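Local coordinates for protein MTH169 (Methanobacterium thermoautotrophicum, PDB 1GTD) that is a small PurS-family protein that assembles with copies of itself through a shared beta sheet, at residues K2-G14 with D38-L52. Residues are numbered along the deposited sequence; the frame is centred on the assembly and turned at random.
Sequences KFMVEVRIRLKKG and DTTDVITFTMDEDSL
Val7 and Ile43 face each other near the middle of two antiparallel strands, 3-11 and 38-47, and bond through both backbone groups: Val7 N to Ile43 O at 2.7 Å and Ile43 N to Val7 O at 2.8 Å, each nearly straight. Ile9 with Asp41 and Val5 with Phe45 repeat this hydrogen-bonded pairing. Toward residue 3 it deteriorates: Phe3 N still reaches Met47 O, but from well above the carbonyl plane, and the return bond from Met47 N is weak. Beyond it, the backbone N of Lys2 finds a carboxylate instead, Asp48 OD1 at 3.0 Å.

On one face, Phe3, Val5, Val7 and Ile9 with Ile43 and Phe45 give the branched and aromatic side chains that suit a covered sheet; Asp41 lies at its far end, near Asp41 of the second subunit. CB of Val5 lies over one face of the Phe45 ring, 4.0 Å from its centroid, a CH-pi contact; chi1 of 61° sets CG between the backbone N and the carbonyl carbon, turning the ring back toward the valine. CD1 of Ile9 meets CD1 of Ile43 at 3.9 Å, and helix 59-67 covers this side through Cys63 and Leu67.

The other face is polar but not wholly so. Val42 sends CG2 over the centre of the Arg8 guanidinium, while its CG1 packs against the aliphatic CG of Glu6. Arg8 NH1 and Glu6 OE2 make only a long salt bridge, and Glu6 OE1 makes a weak hydrogen bond with Ser78 OG. At the far end Arg10 and Asp38 attract by charge alone, no N-H pointing at OD1.

The intervening residues Met4, Glu6 and Arg8 bond through their backbones to Asn80, Ser78 and Asp76 of strand 73-81, while the outer edge of 38-47 pairs antiparallel with a strand of the second subunit. The paired backbone bonds probably set the register, and the charged groups probably add only modest, solvent-tempered attraction.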
loop_
_atom_site.group_PDB
_atom_site.type_symbol
_atom_site.label_atom_id
_atom_site.label_comp_id
_atom_site.label_asym_id
_atom_site.label_seq_id
_atom_site.Cartn_x
_atom_site.Cartn_y
_atom_site.Cartn_z
ATOM N N LYS B 2 -18.165 0.821 22.154
ATOM C CA LYS B 2 -18.833 2.081 22.608
ATOM C C LYS B 2 -18.809 3.119 21.481
ATOM O O LYS B 2 -19.855 3.620 21.073
ATOM C CB LYS B 2 -18.122 2.643 23.848
ATOM C CG LYS B 2 -18.973 3.554 24.725
ATOM C CD LYS B 2 -18.088 4.320 25.718
ATOM C CE LYS B 2 -18.892 5.157 26.715
ATOM N NZ LYS B 2 -19.426 4.341 27.842
ATOM N N PHE B 3 -17.617 3.432 20.976
ATOM C CA PHE B 3 -17.477 4.410 19.899
ATOM C C PHE B 3 -16.951 3.821 18.603
ATOM O O PHE B 3 -15.904 3.181 18.578
ATOM C CB PHE B 3 -16.551 5.560 20.313
ATOM C CG PHE B 3 -17.145 6.481 21.335
ATOM C CD1 PHE B 3 -16.989 6.230 22.693
ATOM C CD2 PHE B 3 -17.879 7.597 20.936
ATOM C CE1 PHE B 3 -17.554 7.079 23.641
ATOM C CE2 PHE B 3 -18.448 8.451 21.880
ATOM C CZ PHE B 3 -18.286 8.193 23.232
HETATM N N MSE B 4 -17.681 4.063 17.525
HETATM C CA MSE B 4 -17.308 3.586 16.202
HETATM C C MSE B 4 -16.574 4.733 15.494
HETATM O O MSE B 4 -17.170 5.770 15.182
HETATM C CB MSE B 4 -18.574 3.191 15.452
HETATM C CG MSE B 4 -18.355 2.372 14.211
HETATM SE SE MSE B 4 -19.875 1.194 13.839
HETATM C CE MSE B 4 -21.011 2.446 12.855
ATOM N N VAL B 5 -15.279 4.548 15.250
ATOM C CA VAL B 5 -14.461 5.580 14.621
ATOM C C VAL B 5 -14.104 5.304 13.165
ATOM O O VAL B 5 -13.823 4.169 12.792
ATOM C CB VAL B 5 -13.134 5.776 15.399
ATOM C CG1 VAL B 5 -12.388 7.002 14.877
ATOM C CG2 VAL B 5 -13.411 5.889 16.891
ATOM N N GLU B 6 -14.119 6.352 12.346
ATOM C CA GLU B 6 -13.742 6.227 10.940
ATOM C C GLU B 6 -12.836 7.381 10.528
ATOM O O GLU B 6 -13.229 8.549 10.608
ATOM C CB GLU B 6 -14.958 6.216 10.016
ATOM C CG GLU B 6 -14.541 6.171 8.541
ATOM C CD GLU B 6 -15.709 6.167 7.571
ATOM O OE1 GLU B 6 -16.541 7.101 7.630
ATOM O OE2 GLU B 6 -15.786 5.235 6.739
ATOM N N VAL B 7 -11.622 7.051 10.090
ATOM C CA VAL B 7 -10.666 8.065 9.653
ATOM C C VAL B 7 -10.392 7.920 8.160
ATOM O O VAL B 7 -9.913 6.878 7.702
ATOM C CB VAL B 7 -9.330 7.952 10.406
ATOM C CG1 VAL B 7 -8.429 9.107 10.029
ATOM C CG2 VAL B 7 -9.572 7.957 11.893
ATOM N N ARG B 8 -10.718 8.962 7.401
ATOM C CA ARG B 8 -10.499 8.955 5.957
ATOM C C ARG B 8 -9.284 9.820 5.665
ATOM O O ARG B 8 -9.207 10.963 6.106
ATOM C CB ARG B 8 -11.742 9.473 5.242
ATOM C CG ARG B 8 -12.997 8.703 5.645
ATOM C CD ARG B 8 -14.211 9.171 4.882
ATOM N NE ARG B 8 -14.112 8.827 3.466
ATOM C CZ ARG B 8 -14.754 7.813 2.886
ATOM N NH1 ARG B 8 -15.558 7.028 3.604
ATOM N NH2 ARG B 8 -14.590 7.583 1.584
ATOM N N ILE B 9 -8.324 9.260 4.938
ATOM C CA ILE B 9 -7.081 9.955 4.625
ATOM C C ILE B 9 -6.826 10.092 3.126
ATOM O O ILE B 9 -6.850 9.110 2.391
ATOM C CB ILE B 9 -5.914 9.213 5.282
ATOM C CG1 ILE B 9 -6.256 8.970 6.752
ATOM C CG2 ILE B 9 -4.642 10.028 5.196
ATOM C CD1 ILE B 9 -5.292 8.076 7.491
ATOM N N ARG B 10 -6.570 11.318 2.675
ATOM C CA ARG B 10 -6.313 11.560 1.259
ATOM C C ARG B 10 -5.311 12.699 1.045
ATOM O O ARG B 10 -5.402 13.750 1.674
ATOM C CB ARG B 10 -7.631 11.864 0.548
ATOM C CG ARG B 10 -7.511 11.975 -0.958
ATOM C CD ARG B 10 -8.881 12.115 -1.587
ATOM N NE ARG B 10 -9.615 13.238 -1.010
ATOM C CZ ARG B 10 -10.873 13.550 -1.317
ATOM N NH1 ARG B 10 -11.546 12.819 -2.201
ATOM N NH2 ARG B 10 -11.456 14.595 -0.739
ATOM N N LEU B 11 -4.347 12.481 0.155
ATOM C CA LEU B 11 -3.324 13.485 -0.130
ATOM C C LEU B 11 -3.943 14.780 -0.618
ATOM O O LEU B 11 -4.972 14.769 -1.288
ATOM C CB LEU B 11 -2.332 12.956 -1.169
ATOM C CG LEU B 11 -1.326 11.937 -0.626
ATOM C CD1 LEU B 11 -0.695 11.156 -1.755
ATOM C CD2 LEU B 11 -0.276 12.661 0.179
ATOM N N LYS B 12 -3.312 15.896 -0.268
ATOM C CA LYS B 12 -3.817 17.203 -0.661
ATOM C C LYS B 12 -3.738 17.376 -2.168
ATOM O O LYS B 12 -2.877 16.790 -2.822
ATOM C CB LYS B 12 -3.017 18.296 0.025
ATOM C CG LYS B 12 -2.927 18.112 1.503
ATOM C CD LYS B 12 -2.332 19.333 2.158
ATOM C CE LYS B 12 -2.433 19.207 3.666
ATOM N NZ LYS B 12 -2.010 20.472 4.317
ATOM N N LYS B 13 -4.646 18.183 -2.711
ATOM C CA LYS B 13 -4.694 18.440 -4.147
ATOM C C LYS B 13 -3.357 18.951 -4.681
ATOM O O LYS B 13 -2.730 19.829 -4.085
ATOM C CB LYS B 13 -5.794 19.459 -4.453
ATOM C CG LYS B 13 -7.213 18.942 -4.248
ATOM C CD LYS B 13 -7.989 18.870 -5.578
ATOM C CE LYS B 13 -7.363 17.866 -6.561
ATOM N NZ LYS B 13 -8.099 17.777 -7.864
ATOM N N GLY B 14 -2.922 18.391 -5.806
ATOM C CA GLY B 14 -1.663 18.806 -6.397
ATOM C C GLY B 14 -0.530 17.858 -6.073
ATOM O O GLY B 14 0.445 17.758 -6.820
ATOM N N ASP B 38 -8.215 9.169 -8.198
ATOM C CA ASP B 38 -7.895 9.586 -6.840
ATOM C C ASP B 38 -8.020 8.375 -5.911
ATOM O O ASP B 38 -8.776 7.436 -6.196
ATOM C CB ASP B 38 -8.878 10.678 -6.425
ATOM C CG ASP B 38 -8.272 11.691 -5.486
ATOM O OD1 ASP B 38 -8.998 12.646 -5.111
ATOM O OD2 ASP B 38 -7.080 11.538 -5.127
ATOM N N THR B 39 -7.293 8.406 -4.798
ATOM C CA THR B 39 -7.302 7.303 -3.835
ATOM C C THR B 39 -7.495 7.796 -2.400
ATOM O O THR B 39 -6.886 8.783 -1.984
ATOM C CB THR B 39 -5.961 6.507 -3.921
ATOM O OG1 THR B 39 -6.119 5.370 -4.783
ATOM C CG2 THR B 39 -5.486 6.071 -2.539
ATOM N N THR B 40 -8.343 7.105 -1.648
ATOM C CA THR B 40 -8.597 7.464 -0.262
ATOM C C THR B 40 -8.413 6.218 0.580
ATOM O O THR B 40 -8.777 5.112 0.161
ATOM C CB THR B 40 -10.034 7.968 -0.054
ATOM O OG1 THR B 40 -10.305 9.050 -0.955
ATOM C CG2 THR B 40 -10.215 8.453 1.375
ATOM N N ASP B 41 -7.840 6.389 1.761
ATOM C CA ASP B 41 -7.627 5.269 2.659
ATOM C C ASP B 41 -8.553 5.470 3.829
ATOM O O ASP B 41 -8.577 6.542 4.420
ATOM C CB ASP B 41 -6.182 5.233 3.139
ATOM C CG ASP B 41 -5.209 5.129 1.996
ATOM O OD1 ASP B 41 -4.452 6.105 1.766
ATOM O OD2 ASP B 41 -5.218 4.076 1.313
ATOM N N VAL B 42 -9.327 4.448 4.162
ATOM C CA VAL B 42 -10.246 4.579 5.274
ATOM C C VAL B 42 -9.928 3.569 6.360
ATOM O O VAL B 42 -9.843 2.370 6.107
ATOM C CB VAL B 42 -11.696 4.399 4.808
ATOM C CG1 VAL B 42 -12.652 4.723 5.950
ATOM C CG2 VAL B 42 -11.950 5.288 3.589
ATOM N N ILE B 43 -9.729 4.081 7.568
ATOM C CA ILE B 43 -9.433 3.249 8.712
ATOM C C ILE B 43 -10.622 3.349 9.644
ATOM O O ILE B 43 -11.056 4.453 9.968
ATOM C CB ILE B 43 -8.203 3.746 9.450
ATOM C CG1 ILE B 43 -7.057 3.922 8.459
ATOM C CG2 ILE B 43 -7.833 2.764 10.547
ATOM C CD1 ILE B 43 -5.811 4.516 9.063
ATOM N N THR B 44 -11.154 2.202 10.059
ATOM C CA THR B 44 -12.290 2.180 10.968
ATOM C C THR B 44 -11.915 1.338 12.185
ATOM O O THR B 44 -11.078 0.447 12.090
ATOM C CB THR B 44 -13.540 1.568 10.300
ATOM O OG1 THR B 44 -13.645 2.020 8.941
ATOM C CG2 THR B 44 -14.784 2.009 11.036
ATOM N N PHE B 45 -12.523 1.621 13.330
ATOM C CA PHE B 45 -12.225 0.863 14.544
ATOM C C PHE B 45 -13.037 1.314 15.746
ATOM O O PHE B 45 -13.392 2.487 15.883
ATOM C CB PHE B 45 -10.727 0.933 14.874
ATOM C CG PHE B 45 -10.218 2.325 15.140
ATOM C CD1 PHE B 45 -10.306 2.884 16.412
ATOM C CD2 PHE B 45 -9.664 3.087 14.111
ATOM C CE1 PHE B 45 -9.851 4.183 16.654
ATOM C CE2 PHE B 45 -9.207 4.391 14.343
ATOM C CZ PHE B 45 -9.303 4.934 15.618
ATOM N N THR B 46 -13.328 0.359 16.615
ATOM C CA THR B 46 -14.100 0.604 17.821
ATOM C C THR B 46 -13.199 1.068 18.966
ATOM O O THR B 46 -11.991 0.806 18.966
ATOM C CB THR B 46 -14.852 -0.676 18.210
ATOM O OG1 THR B 46 -15.917 -0.878 17.278
ATOM C CG2 THR B 46 -15.413 -0.588 19.627
HETATM N N MSE B 47 -13.791 1.752 19.942
HETATM C CA MSE B 47 -13.026 2.261 21.070
HETATM C C MSE B 47 -13.902 2.680 22.251
HETATM O O MSE B 47 -14.692 3.612 22.141
HETATM C CB MSE B 47 -12.192 3.443 20.582
HETATM C CG MSE B 47 -11.386 4.183 21.624
HETATM SE SE MSE B 47 -10.328 5.552 20.715
HETATM C CE MSE B 47 -8.542 4.892 21.088
ATOM N N ASP B 48 -13.767 1.982 23.377
ATOM C CA ASP B 48 -14.535 2.313 24.579
ATOM C C ASP B 48 -13.870 3.492 25.278
ATOM O O ASP B 48 -12.699 3.416 25.653
ATOM C CB ASP B 48 -14.570 1.134 25.559
ATOM C CG ASP B 48 -15.386 -0.033 25.047
ATOM O OD1 ASP B 48 -16.546 0.195 24.635
ATOM O OD2 ASP B 48 -14.873 -1.177 25.068
ATOM N N GLU B 49 -14.603 4.584 25.463
ATOM C CA GLU B 49 -14.014 5.738 26.128
ATOM C C GLU B 49 -14.989 6.466 27.042
ATOM O O GLU B 49 -16.197 6.457 26.814
ATOM C CB GLU B 49 -13.448 6.711 25.094
ATOM C CG GLU B 49 -12.813 7.945 25.713
ATOM C CD GLU B 49 -11.662 7.605 26.652
ATOM O OE1 GLU B 49 -11.261 8.478 27.452
ATOM O OE2 GLU B 49 -11.157 6.465 26.584
ATOM N N ASP B 50 -14.443 7.094 28.082
ATOM C CA ASP B 50 -15.234 7.842 29.059
ATOM C C ASP B 50 -16.087 8.946 28.441
ATOM O O ASP B 50 -17.187 9.225 28.918
ATOM C CB ASP B 50 -14.320 8.480 30.115
ATOM C CG ASP B 50 -13.713 7.462 31.055
ATOM O OD1 ASP B 50 -14.486 6.724 31.699
ATOM O OD2 ASP B 50 -12.466 7.400 31.156
ATOM N N SER B 51 -15.585 9.570 27.381
ATOM C CA SER B 51 -16.312 10.660 26.762
ATOM C C SER B 51 -15.934 10.896 25.315
ATOM O O SER B 51 -14.787 10.691 24.917
ATOM C CB SER B 51 -16.054 11.933 27.554
ATOM O OG SER B 51 -14.661 12.117 27.743
ATOM N N LEU B 52 -16.909 11.346 24.533
ATOM C CA LEU B 52 -16.679 11.635 23.127
ATOM C C LEU B 52 -15.472 12.559 23.003
ATOM O O LEU B 52 -14.613 12.371 22.134
ATOM C CB LEU B 52 -17.902 12.320 22.525
ATOM C CG LEU B 52 -17.850 12.549 21.015
ATOM C CD1 LEU B 52 -17.740 11.208 20.313
ATOM C CD2 LEU B 52 -19.101 13.286 20.555
#